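Local structure of mucin-like protocadherin (Homo sapiens, 6OAE) at residues N18-E23 with N57-Y62; T22-D27 with G51-L56; S66-Q71 with V88-V93; V93-P98 with D129-D134. The protein probably links microvilli of epithelial cells through calcium-dependent complexes of its extracellular part with CDHR2, the chain here being its first two cadherin repeats. All coordinates share one frame; numbering follows the deposited sequence.

Contact 1 of 4, residues N18-E23 with N57-Y62; sequences NTNVTE and NVTPDY. With CA (calcium ion), chain D.
The peptide plane that joins Asn18 to Thr19 has the methyl of Thr59 over one face: Thr59 CG2 stands almost straight above the carbonyl carbon, Asn18 C, at 3.4 Å. The ring of Pro60 is reached at its CD corner, where Thr19 O approaches Pro60 CD to 3.4 Å, while Pro60 CB on the far part of the ring packs against Val90. Thr59 sets its methyl, trans to the backbone nitrogen, against Asn18 and leaves OG1 alongside Asn20 CA at 3.5 Å. One direct hydrogen bond joins the two loops, Asn18 N to Pro60 O, 2.9 Å long and fairly straight (163° at the hydrogen), with the donor tilted 23° from the carbonyl plane. A water ties the other end, donating to Val58 O (2.7 Å) and to Thr19 O and accepting from Val21 N. The amide of Asn18 has two tasks: ND2 is hydrogen-bonded to Asp95, and OD1 accepts from a second water at 2.7 Å. That water binds the same calcium as Asp61 OD1, whose metal bond is 2.4 Å; Glu17, Glu63 and Asp95 complete the site. Contacts here are thus mainly polar and solvent-mediated, as suits a surface junction of two loops in the first cadherin repeat, and Asn18, in the second shell, probably positions a carboxylate and a water around calcium.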
loop_
_atom_site.group_PDB
_atom_site.type_symbol
_atom_site.label_atom_id
_atom_site.label_comp_id
_atom_site.label_asym_id
_atom_site.label_seq_id
_atom_site.Cartn_x
_atom_site.Cartn_y
_atom_site.Cartn_z
ATOM N N ASN A 18 -2.731 -10.923 5.626
ATOM C CA ASN A 18 -2.662 -12.112 4.740
ATOM C C ASN A 18 -2.162 -13.343 5.512
ATOM O O ASN A 18 -1.957 -14.354 4.868
ATOM C CB ASN A 18 -1.841 -11.832 3.474
ATOM C CG ASN A 18 -2.343 -10.592 2.770
ATOM O OD1 ASN A 18 -3.544 -10.318 2.780
ATOM N ND2 ASN A 18 -1.439 -9.830 2.169
ATOM N N THR A 19 -1.992 -13.272 6.828
ATOM C CA THR A 19 -1.669 -14.448 7.663
ATOM C C THR A 19 -2.961 -15.134 8.097
ATOM O O THR A 19 -3.847 -14.445 8.628
ATOM C CB THR A 19 -0.813 -14.081 8.877
ATOM O OG1 THR A 19 0.282 -13.334 8.340
ATOM C CG2 THR A 19 -0.341 -15.303 9.633
ATOM N N ASN A 20 -3.033 -16.446 7.871
ATOM C CA ASN A 20 -4.133 -17.324 8.346
ATOM C C ASN A 20 -3.752 -17.751 9.761
ATOM O O ASN A 20 -2.816 -18.543 9.904
ATOM C CB ASN A 20 -4.340 -18.478 7.364
ATOM C CG ASN A 20 -5.281 -19.561 7.833
ATOM O OD1 ASN A 20 -5.640 -19.629 9.018
ATOM N ND2 ASN A 20 -5.664 -20.440 6.919
ATOM N N VAL A 21 -4.406 -17.214 10.789
ATOM C CA VAL A 21 -4.184 -17.708 12.172
ATOM C C VAL A 21 -5.358 -18.615 12.533
ATOM O O VAL A 21 -6.452 -18.104 12.820
ATOM C CB VAL A 21 -3.995 -16.567 13.178
ATOM C CG1 VAL A 21 -3.725 -17.137 14.551
ATOM C CG2 VAL A 21 -2.869 -15.626 12.749
ATOM N N THR A 22 -5.140 -19.921 12.505
ATOM C CA THR A 22 -6.170 -20.939 12.827
ATOM C C THR A 22 -6.131 -21.282 14.316
ATOM O O THR A 22 -7.183 -21.600 14.901
ATOM C CB THR A 22 -5.956 -22.168 11.930
ATOM O OG1 THR A 22 -6.306 -21.735 10.602
ATOM C CG2 THR A 22 -6.789 -23.338 12.364
ATOM N N GLU A 23 -4.947 -21.273 14.893
ATOM C CA GLU A 23 -4.710 -21.586 16.313
ATOM C C GLU A 23 -5.314 -20.471 17.164
ATOM O O GLU A 23 -5.504 -19.348 16.689
ATOM C CB GLU A 23 -3.212 -21.734 16.565
ATOM C CG GLU A 23 -2.426 -20.449 16.333
ATOM C CD GLU A 23 -0.923 -20.647 16.326
ATOM O OE1 GLU A 23 -0.475 -21.671 16.875
ATOM O OE2 GLU A 23 -0.191 -19.765 15.789
ATOM N N ASN A 57 -11.293 -15.742 12.785
ATOM C CA ASN A 57 -11.943 -16.614 11.762
ATOM C C ASN A 57 -11.494 -16.212 10.357
ATOM O O ASN A 57 -11.788 -16.978 9.412
ATOM C CB ASN A 57 -13.472 -16.548 11.790
ATOM C CG ASN A 57 -14.056 -17.267 12.968
ATOM O OD1 ASN A 57 -13.409 -18.141 13.551
ATOM N ND2 ASN A 57 -15.274 -16.912 13.322
ATOM N N VAL A 58 -10.815 -15.076 10.236
ATOM C CA VAL A 58 -10.542 -14.410 8.930
ATOM C C VAL A 58 -9.065 -14.026 8.797
ATOM O O VAL A 58 -8.334 -13.908 9.819
ATOM C CB VAL A 58 -11.464 -13.195 8.768
ATOM C CG1 VAL A 58 -12.928 -13.616 8.761
ATOM C CG2 VAL A 58 -11.227 -12.153 9.838
ATOM N N THR A 59 -8.647 -13.851 7.552
ATOM C CA THR A 59 -7.285 -13.443 7.185
ATOM C C THR A 59 -7.329 -11.922 7.043
ATOM O O THR A 59 -7.985 -11.394 6.141
ATOM C CB THR A 59 -6.796 -14.251 5.977
ATOM O OG1 THR A 59 -6.508 -15.582 6.426
ATOM C CG2 THR A 59 -5.551 -13.653 5.372
ATOM N N PRO A 60 -6.650 -11.163 7.928
ATOM C CA PRO A 60 -6.741 -9.706 7.911
ATOM C C PRO A 60 -6.165 -9.071 6.642
ATOM O O PRO A 60 -5.306 -9.684 5.987
ATOM C CB PRO A 60 -5.868 -9.248 9.090
ATOM C CG PRO A 60 -5.685 -10.474 9.927
ATOM C CD PRO A 60 -5.757 -11.640 8.978
ATOM N N ASP A 61 -6.656 -7.876 6.335
ATOM C CA ASP A 61 -6.208 -7.056 5.184
ATOM C C ASP A 61 -6.019 -5.634 5.697
ATOM O O ASP A 61 -7.021 -4.961 5.958
ATOM C CB ASP A 61 -7.200 -7.122 4.027
ATOM C CG ASP A 61 -6.898 -6.167 2.878
ATOM O OD1 ASP A 61 -5.815 -5.586 2.874
ATOM O OD2 ASP A 61 -7.761 -6.018 2.022
ATOM N N TYR A 62 -4.769 -5.208 5.818
ATOM C CA TYR A 62 -4.381 -3.870 6.323
ATOM C C TYR A 62 -5.089 -2.740 5.544
ATOM O O TYR A 62 -5.408 -1.697 6.175
ATOM C CB TYR A 62 -2.869 -3.704 6.269
ATOM C CG TYR A 62 -2.396 -2.411 6.862
ATOM C CD1 TYR A 62 -2.110 -2.316 8.213
ATOM C CD2 TYR A 62 -2.256 -1.275 6.081
ATOM C CE1 TYR A 62 -1.679 -1.123 8.782
ATOM C CE2 TYR A 62 -1.828 -0.079 6.633
ATOM C CZ TYR A 62 -1.542 -0.002 7.986
ATOM O OH TYR A 62 -1.121 1.181 8.526
HETATM CA CA CA D . -3.755 -6.104 1.760
HETATM O O HOH W 1 -4.837 -8.253 1.668
HETATM O O HOH W 2 -6.015 -15.113 10.540
#

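Contact 2 of 4, residues T22-D27 with G51-L56; sequences TEPLVD and GNQLFL
Gln53 NE2 donates to Asp27 OD1 at 2.8 Å, close to the plane of its own amide but from above the carboxylate plane (39° out of it). Gln53 CG lies anti to the carbonyl carbon (chi1 -63°) and the chain runs extended from there, bringing NE2 alongside Asp27. Two backbone bonds accompany it, Leu25 N to Leu54 O at 2.8 Å and Leu54 N to Val26 O at 3.0 Å. Leu54 therefore pairs with two successive residues, a pattern consistent with a beta bulge at Leu25 and Val26; Val26 and Leu54 are the hydrogen-bonded antiparallel pair, and Asp27 and Gln53 follow as a non-hydrogen-bonded one. A water extends the junction by accepting from Leu56 N and donating to Glu23 O. These bonds add strand 26-27 to the edge of strand 53-56, which pairs on its other side with 47-50, in one sheet of the cadherin beta sandwich. Toward the interior, Leu25 CD1 meets Leu54 CD2 at 4.1 Å, and Val26 CG1 packs on Leu54 CB at 4.0 Å; Phe47, Phe13 and Val88 continue this layer. Were Gln53 shortened to an alanine, Asp27 OD1 would probably lose its amide donor, and the Pro24 ring, whose CG lies 3.5 Å from Gln53 NE2, the cover on its flank. Pro24 also sets CB over one face of the Phe55 ring, 4.3 Å from the centroid and 25° off the normal. At the edge of that ring Thr22 O comes within 3.3 Å of Phe55 CD2. Arg48 makes a cation-pi contact with the same ring.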
loop_
_atom_site.group_PDB
_atom_site.type_symbol
_atom_site.label_atom_id
_atom_site.label_comp_id
_atom_site.label_asym_id
_atom_site.label_seq_id
_atom_site.Cartn_x
_atom_site.Cartn_y
_atom_site.Cartn_z
ATOM N N THR A 22 -5.140 -19.921 12.505
ATOM C CA THR A 22 -6.170 -20.939 12.827
ATOM C C THR A 22 -6.131 -21.282 14.316
ATOM O O THR A 22 -7.183 -21.600 14.901
ATOM C CB THR A 22 -5.956 -22.168 11.930
ATOM O OG1 THR A 22 -6.306 -21.735 10.602
ATOM C CG2 THR A 22 -6.789 -23.338 12.364
ATOM N N GLU A 23 -4.947 -21.273 14.893
ATOM C CA GLU A 23 -4.710 -21.586 16.313
ATOM C C GLU A 23 -5.314 -20.471 17.164
ATOM O O GLU A 23 -5.504 -19.348 16.689
ATOM C CB GLU A 23 -3.212 -21.734 16.565
ATOM C CG GLU A 23 -2.426 -20.449 16.333
ATOM C CD GLU A 23 -0.923 -20.647 16.326
ATOM O OE1 GLU A 23 -0.475 -21.671 16.875
ATOM O OE2 GLU A 23 -0.191 -19.765 15.789
ATOM N N PRO A 24 -5.612 -20.746 18.447
ATOM C CA PRO A 24 -6.131 -19.713 19.343
ATOM C C PRO A 24 -5.168 -18.537 19.545
ATOM O O PRO A 24 -3.963 -18.740 19.548
ATOM C CB PRO A 24 -6.377 -20.443 20.678
ATOM C CG PRO A 24 -5.752 -21.812 20.549
ATOM C CD PRO A 24 -5.485 -22.060 19.090
ATOM N N LEU A 25 -5.712 -17.326 19.700
ATOM C CA LEU A 25 -4.930 -16.130 20.128
ATOM C C LEU A 25 -4.666 -16.234 21.613
ATOM O O LEU A 25 -3.557 -15.891 22.055
ATOM C CB LEU A 25 -5.716 -14.837 19.871
ATOM C CG LEU A 25 -6.000 -14.501 18.421
ATOM C CD1 LEU A 25 -6.909 -13.274 18.335
ATOM C CD2 LEU A 25 -4.701 -14.290 17.657
ATOM N N VAL A 26 -5.657 -16.666 22.377
ATOM C CA VAL A 26 -5.512 -16.639 23.852
ATOM C C VAL A 26 -6.562 -17.526 24.519
ATOM O O VAL A 26 -7.689 -17.624 24.021
ATOM C CB VAL A 26 -5.555 -15.177 24.350
ATOM C CG1 VAL A 26 -6.948 -14.574 24.305
ATOM C CG2 VAL A 26 -4.952 -15.038 25.733
ATOM N N ASP A 27 -6.161 -18.127 25.627
ATOM C CA ASP A 27 -7.053 -18.841 26.572
ATOM C C ASP A 27 -7.730 -17.781 27.453
ATOM O O ASP A 27 -7.050 -16.854 27.937
ATOM C CB ASP A 27 -6.270 -19.902 27.338
ATOM C CG ASP A 27 -5.796 -21.074 26.478
ATOM O OD1 ASP A 27 -5.865 -20.992 25.224
ATOM O OD2 ASP A 27 -5.364 -22.066 27.058
ATOM N N GLY A 51 -14.549 -23.203 23.417
ATOM C CA GLY A 51 -13.811 -23.815 24.526
ATOM C C GLY A 51 -13.026 -22.784 25.310
ATOM O O GLY A 51 -11.908 -23.098 25.703
ATOM N N ASN A 52 -13.588 -21.592 25.517
ATOM C CA ASN A 52 -12.963 -20.510 26.333
ATOM C C ASN A 52 -11.626 -20.089 25.708
ATOM O O ASN A 52 -10.684 -19.736 26.457
ATOM C CB ASN A 52 -12.855 -20.938 27.808
ATOM C CG ASN A 52 -14.215 -21.011 28.466
ATOM O OD1 ASN A 52 -15.202 -20.500 27.934
ATOM N ND2 ASN A 52 -14.272 -21.637 29.626
ATOM N N GLN A 53 -11.544 -20.121 24.372
ATOM C CA GLN A 53 -10.370 -19.608 23.620
ATOM C C GLN A 53 -10.887 -18.616 22.593
ATOM O O GLN A 53 -11.992 -18.850 22.053
ATOM C CB GLN A 53 -9.601 -20.747 22.951
ATOM C CG GLN A 53 -9.007 -21.754 23.933
ATOM C CD GLN A 53 -8.236 -22.846 23.230
ATOM O OE1 GLN A 53 -8.750 -23.526 22.365
ATOM N NE2 GLN A 53 -6.990 -23.030 23.602
ATOM N N LEU A 54 -10.123 -17.551 22.341
ATOM C CA LEU A 54 -10.440 -16.537 21.327
ATOM C C LEU A 54 -9.685 -16.901 20.053
ATOM O O LEU A 54 -8.457 -17.118 20.113
ATOM C CB LEU A 54 -10.046 -15.146 21.798
ATOM C CG LEU A 54 -10.347 -14.012 20.821
ATOM C CD1 LEU A 54 -11.834 -13.860 20.596
ATOM C CD2 LEU A 54 -9.726 -12.713 21.308
ATOM N N PHE A 55 -10.409 -16.953 18.960
ATOM C CA PHE A 55 -9.870 -17.243 17.616
ATOM C C PHE A 55 -10.173 -16.087 16.669
ATOM O O PHE A 55 -11.195 -15.397 16.877
ATOM C CB PHE A 55 -10.521 -18.505 17.056
ATOM C CG PHE A 55 -10.217 -19.788 17.772
ATOM C CD1 PHE A 55 -11.025 -20.234 18.814
ATOM C CD2 PHE A 55 -9.159 -20.590 17.360
ATOM C CE1 PHE A 55 -10.750 -21.432 19.455
ATOM C CE2 PHE A 55 -8.883 -21.787 18.011
ATOM C CZ PHE A 55 -9.686 -22.212 19.045
ATOM N N LEU A 56 -9.300 -15.913 15.673
ATOM C CA LEU A 56 -9.537 -15.135 14.433
ATOM C C LEU A 56 -10.164 -16.087 13.425
ATOM O O LEU A 56 -9.567 -17.149 13.242
ATOM C CB LEU A 56 -8.203 -14.635 13.860
ATOM C CG LEU A 56 -7.772 -13.216 14.167
ATOM C CD1 LEU A 56 -6.425 -12.940 13.521
ATOM C CD2 LEU A 56 -8.807 -12.211 13.685
HETATM O O HOH W 3 -7.452 -17.855 15.361
#

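Contact 3 of 4, residues S66-Q71 with V88-V93; sequences SLLEAQ and VSVLDV. With CA (calcium ion), chain C.
Strands 67-71 and 88-91 run antiparallel, their axes 4.9 Å apart at closest approach and 162° between directions, with Leu68 and Val88 exchanging both backbone bonds: Leu68 N to Val88 O at 2.9 Å and Val88 N to Leu68 O at 2.8 Å. At the end of the ladder Val90 N reaches Ser66 O at 2.8 Å. Leu68 and Val88 share one side of the sheet, where their CB atoms lie 4.1 Å apart and both side chains continue onto Phe47. Val90 CG2, anti to its carbonyl carbon, is carried across to Leu68 CG at 4.2 Å, while Val90 CB sits against Ser66 O at 3.5 Å. Leu67 and Ser89 occupy the other side as a non-hydrogen-bonded pair. Past the last bond the second segment leaves its partner, and Asp92 OD1 (2.2 Å) and Val93 O bind one calcium together with Glu17, Glu63, Asp95 and Asp131. This is the final beta hairpin of a cadherin repeat, whose last strand runs directly into the calcium-binding linker.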
loop_
_atom_site.group_PDB
_atom_site.type_symbol
_atom_site.label_atom_id
_atom_site.label_comp_id
_atom_site.label_asym_id
_atom_site.label_seq_id
_atom_site.Cartn_x
_atom_site.Cartn_y
_atom_site.Cartn_z
ATOM N N SER A 66 -7.172 -2.102 9.870
ATOM C CA SER A 66 -5.834 -2.272 10.501
ATOM C C SER A 66 -5.943 -2.637 11.989
ATOM O O SER A 66 -4.911 -2.974 12.594
ATOM C CB SER A 66 -5.014 -1.028 10.314
ATOM O OG SER A 66 -5.562 0.046 11.055
ATOM N N LEU A 67 -7.136 -2.547 12.578
ATOM C CA LEU A 67 -7.336 -2.828 14.020
ATOM C C LEU A 67 -8.629 -3.610 14.192
ATOM O O LEU A 67 -9.689 -3.146 13.719
ATOM C CB LEU A 67 -7.364 -1.505 14.783
ATOM C CG LEU A 67 -7.457 -1.624 16.297
ATOM C CD1 LEU A 67 -6.095 -1.981 16.897
ATOM C CD2 LEU A 67 -8.002 -0.323 16.887
ATOM N N LEU A 68 -8.534 -4.778 14.821
ATOM C CA LEU A 68 -9.687 -5.667 15.085
ATOM C C LEU A 68 -9.833 -5.713 16.600
ATOM O O LEU A 68 -8.800 -5.860 17.270
ATOM C CB LEU A 68 -9.435 -7.049 14.475
ATOM C CG LEU A 68 -8.898 -7.056 13.039
ATOM C CD1 LEU A 68 -8.611 -8.482 12.571
ATOM C CD2 LEU A 68 -9.863 -6.376 12.099
ATOM N N GLU A 69 -11.055 -5.571 17.097
ATOM C CA GLU A 69 -11.373 -5.521 18.535
ATOM C C GLU A 69 -12.344 -6.649 18.872
ATOM O O GLU A 69 -13.313 -6.836 18.147
ATOM C CB GLU A 69 -11.939 -4.130 18.856
ATOM C CG GLU A 69 -12.555 -4.012 20.236
ATOM C CD GLU A 69 -12.754 -2.579 20.705
ATOM O OE1 GLU A 69 -12.581 -2.327 21.919
ATOM O OE2 GLU A 69 -13.072 -1.718 19.855
ATOM N N ALA A 70 -12.078 -7.361 19.955
ATOM C CA ALA A 70 -12.977 -8.372 20.529
ATOM C C ALA A 70 -13.406 -7.856 21.894
ATOM O O ALA A 70 -12.506 -7.506 22.696
ATOM C CB ALA A 70 -12.299 -9.705 20.643
ATOM N N GLN A 71 -14.718 -7.798 22.124
ATOM C CA GLN A 71 -15.302 -7.467 23.455
ATOM C C GLN A 71 -15.688 -8.795 24.078
ATOM O O GLN A 71 -16.565 -9.462 23.514
ATOM C CB GLN A 71 -16.481 -6.510 23.294
ATOM C CG GLN A 71 -17.169 -6.180 24.614
ATOM C CD GLN A 71 -18.411 -5.349 24.417
ATOM O OE1 GLN A 71 -19.165 -5.535 23.463
ATOM N NE2 GLN A 71 -18.633 -4.420 25.332
ATOM N N VAL A 88 -6.307 -6.847 18.019
ATOM C CA VAL A 88 -5.377 -7.365 16.988
ATOM C C VAL A 88 -4.957 -6.167 16.143
ATOM O O VAL A 88 -5.798 -5.614 15.415
ATOM C CB VAL A 88 -5.965 -8.489 16.134
ATOM C CG1 VAL A 88 -4.959 -8.927 15.080
ATOM C CG2 VAL A 88 -6.402 -9.674 16.979
ATOM N N SER A 89 -3.705 -5.784 16.268
ATOM C CA SER A 89 -3.065 -4.762 15.435
ATOM C C SER A 89 -2.570 -5.463 14.166
ATOM O O SER A 89 -1.688 -6.322 14.275
ATOM C CB SER A 89 -1.978 -4.091 16.185
ATOM O OG SER A 89 -1.314 -3.183 15.337
ATOM N N VAL A 90 -3.124 -5.110 13.008
ATOM C CA VAL A 90 -2.753 -5.720 11.706
ATOM C C VAL A 90 -1.558 -4.948 11.138
ATOM O O VAL A 90 -1.634 -3.712 11.065
ATOM C CB VAL A 90 -3.933 -5.726 10.727
ATOM C CG1 VAL A 90 -3.536 -6.378 9.412
ATOM C CG2 VAL A 90 -5.154 -6.404 11.328
ATOM N N LEU A 91 -0.515 -5.660 10.724
ATOM C CA LEU A 91 0.736 -5.061 10.212
ATOM C C LEU A 91 0.679 -5.053 8.689
ATOM O O LEU A 91 0.317 -6.088 8.076
ATOM C CB LEU A 91 1.957 -5.847 10.689
ATOM C CG LEU A 91 2.117 -5.988 12.199
ATOM C CD1 LEU A 91 3.403 -6.736 12.523
ATOM C CD2 LEU A 91 2.076 -4.636 12.899
ATOM N N ASP A 92 1.044 -3.922 8.109
ATOM C CA ASP A 92 1.052 -3.747 6.640
ATOM C C ASP A 92 2.162 -4.607 6.035
ATOM O O ASP A 92 3.293 -4.690 6.615
ATOM C CB ASP A 92 1.200 -2.276 6.245
ATOM C CG ASP A 92 1.176 -2.093 4.739
ATOM O OD1 ASP A 92 0.346 -2.795 4.056
ATOM O OD2 ASP A 92 2.012 -1.293 4.242
ATOM N N VAL A 93 1.838 -5.233 4.918
ATOM C CA VAL A 93 2.754 -6.002 4.039
ATOM C C VAL A 93 2.740 -5.288 2.679
ATOM O O VAL A 93 1.685 -4.695 2.313
ATOM C CB VAL A 93 2.295 -7.472 3.955
ATOM C CG1 VAL A 93 2.941 -8.236 2.799
ATOM C CG2 VAL A 93 2.528 -8.199 5.284
HETATM CA CA CA C . -0.497 -3.800 2.255
HETATM O O HOH W 4 -1.840 -1.830 12.612
#

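Contact 4 of 4, residues V93-P98 with D129-D134; sequences VNDNAP and DRDKDD. With CA (calcium ion), chain E; CA (calcium ion), chain C; CA (calcium ion), chain D.
Asp131 bridges two metals across the contact with Val93, Asn94 and Asp95: its OD1 binds the calcium of chain C at 2.3 Å, and its OD2 the calcium of chain E at 2.4 Å. Its CG, anti to the carbonyl carbon (chi1 -59°), puts the carboxylate between the two ions. Around the chain E ion, Asn94 OD1, Asn96 O and Asp134 OD2 join the two oxygens of Asp129, which holds it unevenly, OD2 at 2.5 Å and OD1 at 2.8 Å; Asp183 completes the shell. Asp95 has OD1 on the chain C calcium beside Val93 O, and OD2 on the chain D calcium at 2.2 Å, where it also accepts from Asn18 ND2. Hydrogen bonds support this first shell. Asn96 N donates to Asp131 OD2 on its syn side at 3.0 Å, and Asn96 ND2 to Asp131 OD1 at 3.1 Å, from well above the carboxylate plane (55°). Asp129 OD1 also accepts from Asp131 N in an Asx turn. In the packing, Asn96 CG rests on Arg130 CB at 3.7 Å, and the Pro98 ring runs alongside Asp129. Replacing Asn96 by an alanine keeps the backbone ligand but is likely to leave Asp131 OD1 without its amide donor. The calcium ions probably offset the repulsion among the crowded acidic groups, so that linker and second repeat meet chiefly through metal, in the manner of cadherin interdomain sites.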
loop_
_atom_site.group_PDB
_atom_site.type_symbol
_atom_site.label_atom_id
_atom_site.label_comp_id
_atom_site.label_asym_id
_atom_site.label_seq_id
_atom_site.Cartn_x
_atom_site.Cartn_y
_atom_site.Cartn_z
ATOM N N VAL A 93 1.838 -5.233 4.918
ATOM C CA VAL A 93 2.754 -6.002 4.039
ATOM C C VAL A 93 2.740 -5.288 2.679
ATOM O O VAL A 93 1.685 -4.695 2.313
ATOM C CB VAL A 93 2.295 -7.472 3.955
ATOM C CG1 VAL A 93 2.941 -8.236 2.799
ATOM C CG2 VAL A 93 2.528 -8.199 5.284
ATOM N N ASN A 94 3.856 -5.317 1.962
ATOM C CA ASN A 94 3.921 -4.804 0.570
ATOM C C ASN A 94 3.231 -5.847 -0.313
ATOM O O ASN A 94 3.931 -6.711 -0.883
ATOM C CB ASN A 94 5.372 -4.479 0.166
ATOM C CG ASN A 94 5.457 -3.939 -1.245
ATOM O OD1 ASN A 94 4.429 -3.631 -1.835
ATOM N ND2 ASN A 94 6.666 -3.834 -1.787
ATOM N N ASP A 95 1.898 -5.800 -0.403
ATOM C CA ASP A 95 1.082 -6.836 -1.090
ATOM C C ASP A 95 0.348 -6.258 -2.316
ATOM O O ASP A 95 -0.438 -7.014 -2.937
ATOM C CB ASP A 95 0.120 -7.526 -0.106
ATOM C CG ASP A 95 -0.932 -6.652 0.551
ATOM O OD1 ASP A 95 -0.716 -5.432 0.657
ATOM O OD2 ASP A 95 -1.996 -7.213 0.989
ATOM N N ASN A 96 0.598 -4.991 -2.668
ATOM C CA ASN A 96 -0.021 -4.288 -3.816
ATOM C C ASN A 96 1.086 -3.769 -4.734
ATOM O O ASN A 96 2.141 -3.328 -4.226
ATOM C CB ASN A 96 -0.953 -3.166 -3.349
ATOM C CG ASN A 96 -2.189 -3.715 -2.662
ATOM O OD1 ASN A 96 -3.159 -4.076 -3.318
ATOM N ND2 ASN A 96 -2.163 -3.783 -1.349
ATOM N N ALA A 97 0.861 -3.848 -6.046
ATOM C CA ALA A 97 1.808 -3.357 -7.073
ATOM C C ALA A 97 1.422 -1.923 -7.426
ATOM O O ALA A 97 0.240 -1.560 -7.402
ATOM C CB ALA A 97 1.803 -4.262 -8.283
ATOM N N PRO A 98 2.398 -1.041 -7.735
ATOM C CA PRO A 98 2.063 0.286 -8.232
ATOM C C PRO A 98 1.493 0.106 -9.642
ATOM O O PRO A 98 1.860 -0.826 -10.336
ATOM C CB PRO A 98 3.391 1.063 -8.198
ATOM C CG PRO A 98 4.453 -0.028 -8.300
ATOM C CD PRO A 98 3.846 -1.247 -7.627
ATOM N N ASP A 129 -0.279 3.154 -5.635
ATOM C CA ASP A 129 -0.040 1.859 -4.956
ATOM C C ASP A 129 -0.988 1.804 -3.759
ATOM O O ASP A 129 -0.916 2.724 -2.908
ATOM C CB ASP A 129 1.442 1.776 -4.600
ATOM C CG ASP A 129 1.881 0.444 -4.071
ATOM O OD1 ASP A 129 1.100 -0.180 -3.303
ATOM O OD2 ASP A 129 2.999 0.038 -4.412
ATOM N N ARG A 130 -1.837 0.769 -3.689
ATOM C CA ARG A 130 -2.848 0.615 -2.598
ATOM C C ARG A 130 -2.158 0.371 -1.245
ATOM O O ARG A 130 -2.851 0.459 -0.227
ATOM C CB ARG A 130 -3.886 -0.452 -2.965
ATOM C CG ARG A 130 -4.783 -0.059 -4.137
ATOM C CD ARG A 130 -5.859 -1.092 -4.442
ATOM N NE ARG A 130 -6.738 -0.667 -5.529
ATOM C CZ ARG A 130 -7.667 0.276 -5.423
ATOM N NH1 ARG A 130 -8.398 0.602 -6.479
ATOM N NH2 ARG A 130 -7.874 0.896 -4.265
ATOM N N ASP A 131 -0.855 0.084 -1.205
ATOM C CA ASP A 131 -0.051 0.208 0.035
ATOM C C ASP A 131 0.187 1.705 0.228
ATOM O O ASP A 131 1.172 2.237 -0.328
ATOM C CB ASP A 131 1.252 -0.585 -0.052
ATOM C CG ASP A 131 1.028 -2.055 -0.302
ATOM O OD1 ASP A 131 0.180 -2.632 0.411
ATOM O OD2 ASP A 131 1.685 -2.615 -1.204
ATOM N N LYS A 132 -0.691 2.368 0.963
ATOM C CA LYS A 132 -0.709 3.853 1.078
ATOM C C LYS A 132 0.648 4.390 1.567
ATOM O O LYS A 132 0.965 5.524 1.233
ATOM C CB LYS A 132 -1.788 4.301 2.061
ATOM C CG LYS A 132 -3.228 4.141 1.602
ATOM C CD LYS A 132 -4.193 5.053 2.380
ATOM C CE LYS A 132 -4.662 4.508 3.723
ATOM N NZ LYS A 132 -3.561 4.084 4.636
ATOM N N ASP A 133 1.399 3.612 2.349
ATOM C CA ASP A 133 2.668 4.053 2.983
ATOM C C ASP A 133 3.860 3.862 2.039
ATOM O O ASP A 133 4.922 4.368 2.378
ATOM C CB ASP A 133 2.875 3.325 4.316
ATOM C CG ASP A 133 1.755 3.614 5.313
ATOM O OD1 ASP A 133 1.607 4.787 5.687
ATOM O OD2 ASP A 133 1.020 2.658 5.691
ATOM N N ASP A 134 3.701 3.164 0.908
ATOM C CA ASP A 134 4.823 2.854 -0.018
ATOM C C ASP A 134 5.266 4.153 -0.706
ATOM O O ASP A 134 4.398 4.843 -1.273
ATOM C CB ASP A 134 4.449 1.784 -1.048
ATOM C CG ASP A 134 4.490 0.362 -0.518
ATOM O OD1 ASP A 134 4.776 0.183 0.700
ATOM O OD2 ASP A 134 4.270 -0.561 -1.329
HETATM CA CA CA E . 3.252 -1.861 -2.870
HETATM CA CA CA C . -0.497 -3.800 2.255
HETATM CA CA CA D . -3.755 -6.104 1.760
HETATM O O HOH W 5 -2.043 -1.063 -6.134
HETATM O O HOH W 1 -4.837 -8.253 1.668
#

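Contacts 2 and 3 belong to the beta sandwich of the first repeat and touch through apolar side chains, Leu25 on Val88 and Leu54 on Ala70; both are partly buried and rest on backbone ladders with aliphatic layers. Contact 1 shares Thr22 and Glu23 with contact 2 but lies on the surface, where loop, water and metal replace strand pairing. Contact 4, close to the middle of the elongated chain, joins the two repeats and is dominated by calcium bonds. The metals connect the set: contacts 1 and 4 share one calcium and its water, contacts 3 and 4 another calcium and Val93. Apolar chemistry thus gives way to ionic toward the linker.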